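Local coordinates for DUF1881 domain-containing protein (PDB 5Z6D), which is an abundant perithecial protein of uncertain function that joins a calcium-binding-type betagamma-crystallin domain to an Ig-like domain, at residues K16-S21 / Y41-V46; W55-E60 / L80-V85; D88-I93 / V133-E138; Y108-D113 / V147-E152. The protein carries 1 engineered substitution. One frame throughout, in Å; residues are numbered along the deposited sequence.

Contact 1 (K16-S21 / Y41-V46)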
# COMPACT_ATOMS: atom_id res chain seq x y z
N LYS A 16 -14.24 -11.94 17.87
CA LYS A 16 -13.86 -12.81 16.75
C LYS A 16 -15.09 -13.57 16.23
O LYS A 16 -16.12 -13.61 16.88
CB LYS A 16 -12.77 -13.79 17.18
CG LYS A 16 -11.46 -13.14 17.57
CD LYS A 16 -10.44 -14.15 18.05
CE LYS A 16 -9.10 -13.49 18.32
NZ LYS A 16 -8.04 -14.45 18.70
N ASN A 17 -14.95 -14.14 15.04
CA ASN A 17 -15.99 -14.95 14.42
C ASN A 17 -17.36 -14.26 14.29
O ASN A 17 -18.40 -14.91 14.40
CB ASN A 17 -16.16 -16.26 15.19
CG ASN A 17 -16.76 -17.37 14.34
OD1 ASN A 17 -16.54 -17.43 13.13
ND2 ASN A 17 -17.55 -18.24 14.96
N PHE A 18 -17.32 -12.95 14.05
CA PHE A 18 -18.50 -12.16 13.65
C PHE A 18 -19.59 -12.11 14.72
O PHE A 18 -20.78 -12.04 14.40
CB PHE A 18 -19.08 -12.72 12.35
CG PHE A 18 -18.03 -13.13 11.35
CD1 PHE A 18 -17.30 -12.18 10.66
CD2 PHE A 18 -17.78 -14.48 11.09
CE1 PHE A 18 -16.34 -12.55 9.74
CE2 PHE A 18 -16.81 -14.85 10.17
CZ PHE A 18 -16.08 -13.88 9.48
N GLU A 19 -19.20 -12.13 15.99
CA GLU A 19 -20.19 -12.13 17.05
C GLU A 19 -20.29 -10.74 17.68
O GLU A 19 -19.34 -9.95 17.62
CB GLU A 19 -19.85 -13.20 18.10
CG GLU A 19 -19.55 -14.60 17.53
CD GLU A 19 -20.78 -15.36 17.02
OE1 GLU A 19 -21.83 -14.73 16.78
OE2 GLU A 19 -20.70 -16.60 16.87
N GLY A 20 -21.46 -10.43 18.24
CA GLY A 20 -21.75 -9.08 18.68
C GLY A 20 -22.46 -8.29 17.60
O GLY A 20 -22.70 -8.80 16.50
N SER A 21 -22.79 -7.03 17.89
CA SER A 21 -23.62 -6.22 17.00
C SER A 21 -22.89 -5.77 15.72
O SER A 21 -23.45 -5.82 14.62
CB SER A 21 -24.15 -5.00 17.75
OG SER A 21 -25.10 -4.29 16.97
N TYR A 41 -11.94 -3.77 17.05
CA TYR A 41 -12.40 -4.81 16.14
C TYR A 41 -11.53 -6.05 16.07
O TYR A 41 -10.30 -5.97 15.96
CB TYR A 41 -12.55 -4.24 14.73
CG TYR A 41 -13.49 -3.08 14.67
CD1 TYR A 41 -14.68 -3.09 15.37
CD2 TYR A 41 -13.18 -1.95 13.92
CE1 TYR A 41 -15.55 -2.02 15.31
CE2 TYR A 41 -14.03 -0.88 13.86
CZ TYR A 41 -15.22 -0.93 14.56
OH TYR A 41 -16.08 0.14 14.50
N PHE A 42 -12.19 -7.20 16.12
CA PHE A 42 -11.54 -8.50 16.09
C PHE A 42 -11.96 -9.35 14.89
O PHE A 42 -11.33 -10.39 14.61
CB PHE A 42 -11.85 -9.28 17.38
CG PHE A 42 -10.89 -9.02 18.50
CD1 PHE A 42 -9.75 -8.26 18.31
CD2 PHE A 42 -11.12 -9.56 19.76
CE1 PHE A 42 -8.87 -8.03 19.35
CE2 PHE A 42 -10.24 -9.34 20.80
CZ PHE A 42 -9.11 -8.57 20.59
N SER A 43 -13.02 -8.96 14.19
CA SER A 43 -13.32 -9.69 12.95
C SER A 43 -14.01 -8.78 11.96
O SER A 43 -14.43 -7.68 12.32
CB SER A 43 -14.16 -10.95 13.21
OG SER A 43 -15.36 -10.65 13.92
N VAL A 44 -14.11 -9.20 10.70
CA VAL A 44 -14.74 -8.33 9.70
C VAL A 44 -15.44 -9.15 8.61
O VAL A 44 -14.85 -10.04 8.00
CB VAL A 44 -13.71 -7.36 9.06
CG1 VAL A 44 -12.56 -8.11 8.38
CG2 VAL A 44 -14.40 -6.39 8.08
N ALA A 45 -16.72 -8.84 8.40
CA ALA A 45 -17.48 -9.40 7.29
C ALA A 45 -17.39 -8.46 6.11
O ALA A 45 -17.61 -7.25 6.25
CB ALA A 45 -18.93 -9.62 7.69
N VAL A 46 -17.07 -9.01 4.95
CA VAL A 46 -16.87 -8.19 3.77
C VAL A 46 -17.90 -8.49 2.71
O VAL A 46 -18.05 -9.64 2.30
CB VAL A 46 -15.47 -8.39 3.19
CG1 VAL A 46 -15.30 -7.59 1.90
CG2 VAL A 46 -14.43 -8.00 4.22
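Phe-18 and Ser-43 carry this contact, the ring set edge-on to one strand and the hydroxyl pointing to the loop backbone. The side chain of Ser-43 points at residues 16-21, and its OG lies between backbone N and carbonyl carbon (chi1 55°). There it accepts the backbone N-H of Phe-18, with N to OG at 3.0 Å and an angle of 147° at the hydrogen. The same OG is also hydrogen-bonded to Lys-15 O, so two backbone groups of the loop grip it. The Phe-18 ring turns its CE1 edge to the strand, and Val-44 O lies 3.4 Å from CE1, near the ring plane. Phe-18 CD1 meets Ala-45 CB at 4.2 Å. Phe-42 and Ser-43 both face Tyr-13 on strand 9-13, a classic beta bulge. The loop 16-21 leaves that strand and folds over strand 43-46, within the betagamma-crystallin domain. At the other end Lys-16 and Phe-42 cross obliquely, and Lys-16 CG sits 3.9 Å from Phe-42 CB. The lysine chain is extended beyond CG, and its NZ forms a salt bridge with Asp-73. Pro-3 touches both Phe-18 and Ala-45.

Contact 2 (W55-E60 / L80-V85)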
# COMPACT_ATOMS: atom_id res chain seq x y z
N TRP A 55 -4.10 0.16 6.72
CA TRP A 55 -2.68 0.46 6.80
C TRP A 55 -2.35 1.29 8.02
O TRP A 55 -3.19 1.52 8.91
CB TRP A 55 -2.20 1.14 5.50
CG TRP A 55 -2.66 2.56 5.16
CD1 TRP A 55 -1.92 3.70 5.28
CD2 TRP A 55 -3.92 2.95 4.58
NE1 TRP A 55 -2.65 4.78 4.82
CE2 TRP A 55 -3.87 4.35 4.40
CE3 TRP A 55 -5.08 2.26 4.21
CZ2 TRP A 55 -4.96 5.08 3.86
CZ3 TRP A 55 -6.15 2.98 3.68
CH2 TRP A 55 -6.08 4.37 3.51
N GLN A 56 -1.09 1.70 8.08
CA GLN A 56 -0.53 2.35 9.26
C GLN A 56 -0.34 3.84 8.99
O GLN A 56 0.52 4.23 8.21
CB GLN A 56 0.79 1.69 9.63
CG GLN A 56 1.39 2.22 10.89
CD GLN A 56 0.40 2.22 12.02
OE1 GLN A 56 -0.08 3.27 12.43
NE2 GLN A 56 0.07 1.03 12.51
N HIS A 57 -1.13 4.69 9.64
CA HIS A 57 -0.99 6.11 9.35
C HIS A 57 -0.20 6.84 10.43
O HIS A 57 -0.02 8.06 10.35
CB HIS A 57 -2.36 6.75 9.13
CG HIS A 57 -3.04 7.19 10.39
ND1 HIS A 57 -3.56 6.30 11.30
CD2 HIS A 57 -3.31 8.43 10.87
CE1 HIS A 57 -4.12 6.97 12.30
NE2 HIS A 57 -3.97 8.26 12.06
N TYR A 58 0.30 6.11 11.42
CA TYR A 58 1.14 6.71 12.46
C TYR A 58 2.63 6.53 12.20
O TYR A 58 3.46 6.90 13.03
CB TYR A 58 0.79 6.14 13.83
CG TYR A 58 -0.57 6.58 14.31
CD1 TYR A 58 -0.94 7.92 14.25
CD2 TYR A 58 -1.49 5.66 14.80
CE1 TYR A 58 -2.19 8.33 14.68
CE2 TYR A 58 -2.74 6.06 15.22
CZ TYR A 58 -3.09 7.39 15.16
OH TYR A 58 -4.33 7.81 15.57
N ASN A 59 2.98 5.94 11.06
CA ASN A 59 4.37 5.89 10.66
C ASN A 59 4.49 5.82 9.14
O ASN A 59 3.48 5.85 8.43
CB ASN A 59 5.10 4.72 11.32
CG ASN A 59 4.54 3.37 10.92
OD1 ASN A 59 4.25 3.11 9.75
ND2 ASN A 59 4.40 2.49 11.91
N GLU A 60 5.71 5.71 8.66
CA GLU A 60 5.94 5.72 7.22
C GLU A 60 6.38 4.36 6.68
O GLU A 60 6.99 4.26 5.63
CB GLU A 60 6.98 6.80 6.89
CG GLU A 60 6.45 8.21 7.12
CD GLU A 60 7.46 9.30 6.82
OE1 GLU A 60 8.67 8.98 6.69
OE2 GLU A 60 7.05 10.47 6.70
N LEU A 80 -2.17 -1.71 12.64
CA LEU A 80 -2.82 -0.93 11.58
C LEU A 80 -3.88 -0.01 12.18
O LEU A 80 -4.61 -0.41 13.08
CB LEU A 80 -3.44 -1.84 10.51
CG LEU A 80 -2.50 -2.86 9.87
CD1 LEU A 80 -3.15 -3.47 8.63
CD2 LEU A 80 -1.14 -2.25 9.51
N SER A 81 -3.94 1.22 11.70
CA SER A 81 -4.73 2.24 12.38
C SER A 81 -5.64 3.01 11.45
O SER A 81 -6.35 3.91 11.88
CB SER A 81 -3.80 3.21 13.09
OG SER A 81 -2.89 3.76 12.16
N ARG A 82 -5.64 2.64 10.17
CA ARG A 82 -6.50 3.34 9.22
C ARG A 82 -7.03 2.33 8.21
O ARG A 82 -6.36 1.34 7.95
CB ARG A 82 -5.73 4.46 8.52
CG ARG A 82 -6.49 5.22 7.45
CD ARG A 82 -5.68 6.42 6.99
NE ARG A 82 -6.39 7.21 5.99
CZ ARG A 82 -5.84 8.19 5.28
NH1 ARG A 82 -4.56 8.48 5.45
NH2 ARG A 82 -6.56 8.85 4.39
N PHE A 83 -8.23 2.55 7.69
CA PHE A 83 -8.69 1.70 6.60
C PHE A 83 -9.60 2.46 5.65
O PHE A 83 -10.17 3.48 6.01
CB PHE A 83 -9.41 0.44 7.12
CG PHE A 83 -10.72 0.68 7.84
CD1 PHE A 83 -11.92 0.80 7.14
CD2 PHE A 83 -10.76 0.75 9.23
CE1 PHE A 83 -13.13 0.99 7.80
CE2 PHE A 83 -11.98 0.94 9.91
CZ PHE A 83 -13.16 1.06 9.19
N ARG A 84 -9.71 1.95 4.44
CA ARG A 84 -10.63 2.49 3.46
C ARG A 84 -11.44 1.34 2.92
O ARG A 84 -10.91 0.26 2.62
CB ARG A 84 -9.90 3.23 2.33
CG ARG A 84 -10.86 3.92 1.36
CD ARG A 84 -10.12 4.74 0.29
NE ARG A 84 -9.24 5.76 0.85
CZ ARG A 84 -8.47 6.55 0.11
NH1 ARG A 84 -8.48 6.42 -1.21
NH2 ARG A 84 -7.69 7.46 0.69
N VAL A 85 -12.75 1.53 2.85
CA VAL A 85 -13.62 0.57 2.22
C VAL A 85 -13.76 0.96 0.75
O VAL A 85 -14.20 2.08 0.44
CB VAL A 85 -15.01 0.51 2.88
CG1 VAL A 85 -15.83 -0.62 2.27
CG2 VAL A 85 -14.89 0.37 4.41
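Trp-55 and Arg-82 form an antiparallel hydrogen-bonded pair, with Trp-55 N donating to Arg-82 O and Trp-55 O accepting from both Ser-81 N and Arg-82 N. The two donors reach that oxygen from opposite faces of its carbonyl plane. Ser-81 and Arg-82 thus both face Trp-55, a classic beta bulge. On the sheet face that bears them, the side chains of Trp-55 and Arg-82 run side by side. Arg-82 CG lies over the indole six-membered ring, 4.0 Å from its centroid, in a CH-pi contact. Farther out, Arg-82 NE is 3.3 Å from Trp-55 CZ2, and the guanidinium is tilted 34° from the indole. Arg-82 NE and Arg-84 NE both form salt bridges with Asp-30, and Trp-55 NE1 bonds to Val-117 O. The bulge borders the calcium site of the betagamma-crystallin domain, where Gln-56 and Ser-81 are ligands; no calcium is bound in this chain. Ser-81 OG donates to Gln-56 OE1 at 2.9 Å, from above the carbonyl plane. Ser-81 OG also accepts from His-57 ND1 at 2.8 Å. Gln-56 OE1 takes a second bond from Tyr-58 N, in the carbonyl plane on a lone pair. The bend of Gln-56 at chi2 (51°) curls the amide back to this point. With an alanine at Gln-56, Ser-81 OG and Tyr-58 N would probably lose their shared acceptor, leaving the Ser-81 hydroxyl freer to turn.

Contact 3 (D88-I93 / V133-E138)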
# COMPACT_ATOMS: atom_id res chain seq x y z
N ASP A 88 -14.54 -3.81 -4.96
CA ASP A 88 -13.74 -5.03 -5.06
C ASP A 88 -12.62 -4.96 -6.09
O ASP A 88 -11.59 -5.64 -5.94
CB ASP A 88 -14.66 -6.23 -5.37
CG ASP A 88 -15.51 -6.01 -6.61
OD1 ASP A 88 -14.99 -5.51 -7.63
OD2 ASP A 88 -16.71 -6.34 -6.57
N ASP A 89 -12.79 -4.14 -7.12
CA ASP A 89 -11.80 -4.08 -8.19
C ASP A 89 -10.91 -2.85 -8.07
O ASP A 89 -10.13 -2.54 -8.97
CB ASP A 89 -12.48 -4.13 -9.56
CG ASP A 89 -13.53 -3.05 -9.76
OD1 ASP A 89 -13.99 -2.44 -8.76
OD2 ASP A 89 -13.90 -2.81 -10.93
N THR A 90 -11.03 -2.15 -6.95
CA THR A 90 -10.08 -1.09 -6.62
C THR A 90 -8.78 -1.73 -6.17
O THR A 90 -8.79 -2.76 -5.48
CB THR A 90 -10.64 -0.17 -5.54
OG1 THR A 90 -11.72 0.60 -6.10
CG2 THR A 90 -9.57 0.78 -5.02
N ARG A 91 -7.65 -1.15 -6.58
CA ARG A 91 -6.34 -1.75 -6.39
C ARG A 91 -5.48 -1.05 -5.36
O ARG A 91 -5.32 0.17 -5.40
CB ARG A 91 -5.58 -1.77 -7.71
CG ARG A 91 -6.18 -2.67 -8.76
CD ARG A 91 -6.12 -4.10 -8.32
NE ARG A 91 -6.56 -5.01 -9.38
CZ ARG A 91 -6.48 -6.33 -9.30
NH1 ARG A 91 -5.98 -6.90 -8.21
NH2 ARG A 91 -6.89 -7.08 -10.32
N ALA A 92 -4.90 -1.84 -4.46
CA ALA A 92 -3.83 -1.34 -3.61
C ALA A 92 -2.53 -1.39 -4.39
O ALA A 92 -2.10 -2.44 -4.84
CB ALA A 92 -3.73 -2.15 -2.33
N ILE A 93 -1.92 -0.22 -4.56
CA ILE A 93 -0.63 -0.12 -5.21
C ILE A 93 0.44 -0.25 -4.15
O ILE A 93 0.46 0.52 -3.17
CB ILE A 93 -0.45 1.22 -5.96
CG1 ILE A 93 -1.62 1.50 -6.90
CG2 ILE A 93 0.86 1.22 -6.76
CD1 ILE A 93 -1.55 2.89 -7.54
N VAL A 133 1.61 2.30 -1.44
CA VAL A 133 2.01 3.61 -1.95
C VAL A 133 0.91 4.27 -2.78
O VAL A 133 1.10 5.37 -3.33
CB VAL A 133 3.32 3.52 -2.79
CG1 VAL A 133 4.51 3.05 -1.93
CG2 VAL A 133 3.14 2.61 -4.00
N GLY A 134 -0.25 3.63 -2.87
CA GLY A 134 -1.37 4.31 -3.51
C GLY A 134 -2.62 3.44 -3.55
O GLY A 134 -2.54 2.24 -3.29
N ILE A 135 -3.77 4.05 -3.84
CA ILE A 135 -5.00 3.29 -4.04
C ILE A 135 -5.62 3.79 -5.33
O ILE A 135 -5.81 4.99 -5.49
CB ILE A 135 -5.99 3.47 -2.87
CG1 ILE A 135 -5.38 2.93 -1.57
CG2 ILE A 135 -7.32 2.76 -3.16
CD1 ILE A 135 -6.22 3.15 -0.31
N MET A 136 -5.90 2.88 -6.26
CA MET A 136 -6.44 3.30 -7.55
C MET A 136 -7.66 2.51 -7.92
O MET A 136 -7.58 1.30 -8.11
CB MET A 136 -5.41 3.16 -8.66
CG MET A 136 -5.95 3.60 -10.01
SD MET A 136 -4.72 3.64 -11.33
CE MET A 136 -3.64 4.96 -10.77
N PRO A 137 -8.81 3.19 -8.04
CA PRO A 137 -10.03 2.53 -8.51
C PRO A 137 -9.88 2.06 -9.95
O PRO A 137 -9.05 2.59 -10.70
CB PRO A 137 -11.09 3.62 -8.39
CG PRO A 137 -10.32 4.91 -8.45
CD PRO A 137 -9.02 4.62 -7.77
N GLU A 138 -10.67 1.06 -10.33
CA GLU A 138 -10.66 0.56 -11.70
C GLU A 138 -10.98 1.73 -12.63
O GLU A 138 -11.93 2.48 -12.39
CB GLU A 138 -11.67 -0.58 -11.86
CG GLU A 138 -11.67 -1.24 -13.22
CD GLU A 138 -12.55 -0.53 -14.22
OE1 GLU A 138 -13.49 0.18 -13.78
OE2 GLU A 138 -12.31 -0.66 -15.43
O HOH W 1 -12.81 0.26 -8.63
O HOH W 2 -15.56 -0.41 -11.83
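Asp-89 meets Glu-138 where the two segments diverge, its OD2 3.3 Å from Glu-138 CB. Asp-89 OD2 and Glu-138 OE1 are like charges 4.2 Å apart, and a water that donates to both probably eases their repulsion. The two carboxylate planes are nearly parallel, 11° apart. A second water takes the N-H of Glu-138, donates to Asp-89 OD1 and is hydrogen-bonded to Thr-90 OG1. Thr-90 splits its branches: OG1 lies beside Pro-137 CA, while CG2, anti to the backbone N (chi1 -70° for OG1), presses on Ile-135 CG2 at 3.5 Å. Arg-91 then pairs with Met-136 through two nearly straight bonds, N to O 2.9 Å each way and both at 169°. Ala-92 faces Ile-135 as a non-hydrogen-bonded pair. At Ile-93, Val-133 and Gly-134 both face one residue, a classic beta bulge. Ile-93 O takes Val-133 N at 2.7 Å and, weakly, Gly-134 N. Ile-93 CD1 passes over Gly-134, where a CB would be tight, to Met-136 CB at 4.0 Å. Strand 131-136 is an outermost strand of its four-stranded sheet in the Ig-like domain. Ile-93 and Met-136 pack on Phe-165 and Val-174, while Ala-92 and Ile-135 turn to Ile-53 of the crystallin domain.

Contact 4 (Y108-D113 / V147-E152)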
# COMPACT_ATOMS: atom_id res chain seq x y z
N TYR A 108 19.91 1.93 1.47
CA TYR A 108 19.23 2.90 0.62
C TYR A 108 17.79 3.03 1.03
O TYR A 108 17.18 2.07 1.51
CB TYR A 108 19.31 2.49 -0.86
CG TYR A 108 20.74 2.41 -1.34
CD1 TYR A 108 21.44 3.56 -1.66
CD2 TYR A 108 21.40 1.19 -1.47
CE1 TYR A 108 22.76 3.51 -2.09
CE2 TYR A 108 22.71 1.12 -1.90
CZ TYR A 108 23.39 2.29 -2.21
OH TYR A 108 24.69 2.24 -2.65
N SER A 109 17.24 4.23 0.87
CA SER A 109 15.82 4.45 1.10
C SER A 109 15.16 4.97 -0.16
O SER A 109 15.78 5.72 -0.94
CB SER A 109 15.58 5.42 2.26
OG SER A 109 16.15 6.70 2.02
N LEU A 110 13.91 4.56 -0.33
CA LEU A 110 13.03 5.05 -1.36
C LEU A 110 11.85 5.71 -0.65
O LEU A 110 11.03 5.04 -0.02
CB LEU A 110 12.59 3.91 -2.26
CG LEU A 110 11.52 4.25 -3.29
CD1 LEU A 110 12.07 5.23 -4.32
CD2 LEU A 110 11.06 2.95 -3.95
N LYS A 111 11.81 7.04 -0.70
CA LYS A 111 10.71 7.80 -0.14
C LYS A 111 9.69 8.06 -1.23
O LYS A 111 10.03 8.55 -2.31
CB LYS A 111 11.22 9.12 0.45
CG LYS A 111 10.13 9.99 1.08
CD LYS A 111 10.71 11.34 1.52
CE LYS A 111 9.64 12.23 2.10
NZ LYS A 111 10.04 13.66 2.09
N VAL A 112 8.43 7.73 -0.94
CA VAL A 112 7.37 7.87 -1.91
C VAL A 112 6.31 8.78 -1.30
O VAL A 112 5.70 8.43 -0.30
CB VAL A 112 6.75 6.50 -2.27
CG1 VAL A 112 5.68 6.67 -3.32
CG2 VAL A 112 7.81 5.54 -2.78
N ASP A 113 6.13 9.97 -1.87
CA ASP A 113 5.25 10.95 -1.24
C ASP A 113 3.81 10.77 -1.68
O ASP A 113 3.26 11.62 -2.37
CB ASP A 113 5.71 12.37 -1.55
CG ASP A 113 6.74 12.88 -0.57
OD1 ASP A 113 6.94 12.22 0.47
OD2 ASP A 113 7.34 13.95 -0.84
N VAL A 147 9.25 10.78 -5.84
CA VAL A 147 10.10 9.78 -5.20
C VAL A 147 11.52 10.30 -4.97
O VAL A 147 12.02 11.16 -5.71
CB VAL A 147 10.19 8.45 -6.01
CG1 VAL A 147 8.83 7.76 -6.11
CG2 VAL A 147 10.76 8.70 -7.39
N TYR A 148 12.16 9.77 -3.93
CA TYR A 148 13.50 10.23 -3.55
C TYR A 148 14.32 9.02 -3.14
O TYR A 148 13.90 8.25 -2.28
CB TYR A 148 13.45 11.24 -2.39
CG TYR A 148 12.49 12.40 -2.58
CD1 TYR A 148 12.95 13.65 -2.99
CD2 TYR A 148 11.12 12.24 -2.36
CE1 TYR A 148 12.06 14.71 -3.17
CE2 TYR A 148 10.23 13.29 -2.55
CZ TYR A 148 10.71 14.52 -2.95
OH TYR A 148 9.82 15.56 -3.14
N VAL A 149 15.48 8.86 -3.76
CA VAL A 149 16.35 7.73 -3.49
C VAL A 149 17.60 8.23 -2.81
O VAL A 149 18.37 9.02 -3.41
CB VAL A 149 16.77 6.98 -4.75
CG1 VAL A 149 17.59 5.75 -4.37
CG2 VAL A 149 15.54 6.60 -5.58
N ARG A 150 17.82 7.76 -1.58
CA ARG A 150 18.92 8.26 -0.77
C ARG A 150 19.81 7.15 -0.26
O ARG A 150 19.33 6.06 0.05
CB ARG A 150 18.37 9.05 0.42
CG ARG A 150 19.37 9.93 1.09
CD ARG A 150 18.78 10.52 2.35
NE ARG A 150 19.68 11.49 2.98
CZ ARG A 150 19.48 12.03 4.17
NH1 ARG A 150 18.40 11.70 4.87
NH2 ARG A 150 20.34 12.91 4.66
N ASP A 151 21.11 7.40 -0.18
CA ASP A 151 22.01 6.51 0.56
C ASP A 151 21.95 6.95 2.01
O ASP A 151 22.40 8.04 2.35
CB ASP A 151 23.43 6.56 0.00
CG ASP A 151 24.39 5.59 0.72
OD1 ASP A 151 24.34 5.47 1.96
OD2 ASP A 151 25.20 4.93 0.03
N GLU A 152 21.40 6.10 2.87
CA GLU A 152 21.14 6.47 4.26
C GLU A 152 22.41 6.56 5.10
O GLU A 152 22.44 7.25 6.12
CB GLU A 152 20.18 5.47 4.90
CG GLU A 152 18.77 5.57 4.35
CD GLU A 152 18.00 6.74 4.94
OE1 GLU A 152 18.15 7.01 6.15
OE2 GLU A 152 17.26 7.40 4.19
O HOH W 3 14.95 8.68 0.55
O HOH W 4 7.39 15.64 -2.59
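Ser-109 OG is gripped from two sides: it donates to Glu-152 OE2 at 2.5 Å and accepts from a water at 2.7 Å. The carboxylate oxygen is met on its anti side, 18° out of plane. The water also donates to Tyr-148 O. The setting is a regular antiparallel ladder between strands 108-112 and 143-151, neighbours in the five-stranded sheet of the Ig-like domain. Ser-109 with Arg-150 and Lys-111 with Tyr-148 are the hydrogen-bonded pairs, each joined by two backbone bonds. Glu-152 reaches back over Ser-109 because its chain bends at chi2 (-78°). A glutamine in place of Glu-152 would probably deprive the Ser-109 hydroxyl of its charged acceptor and weaken this short bond. Leu-110, Val-112, Val-147 and Val-149 form an apolar patch on one face; Tyr-108 and Asp-151 continue that face. Leu-110 CD1 lies 3.9 Å from Val-149 CG2, and Val-112 CG2 runs alongside Val-147 CG1. Phe-95, Phe-97 and Val-198 of the other sheet cover this patch. The Tyr-108 ring slants past Asp-151, whose carboxylate is hydrogen-bonded to Gln-107. On the opposite face Lys-111 lies alongside Tyr-148, and its NZ is at most weakly attracted to the ring. Asp-113 OD2 approaches the same ring obliquely, 3.4 Å from Tyr-148 CE2, its carboxylate turned 60° from the ring plane.

Contacts 1, 2 and 3 follow one another along the chain, whereas contacts 3 and 4 interleave, their segments alternating. Contacts 1 and 2 lie in the crystallin domain, their centres about 19 Å apart and on different sheets. Contacts 3 and 4, centres about 23 Å apart, sit on the two sheets of the Ig-like domain and touch where Val-133 CB meets Val-112 CG1 at 4.0 Å. Contacts 2 and 3 meet across the domain boundary: Trp-55 and Arg-84 both pack on Ile-135 CD1. Contact 2 also holds two calcium ligands. Interactions at this interface render the calcium site inoperative, which fits its closeness to contact 2. Contacts 1 and 4 have centres about 38 Å apart, at opposite sides of the chain's centre.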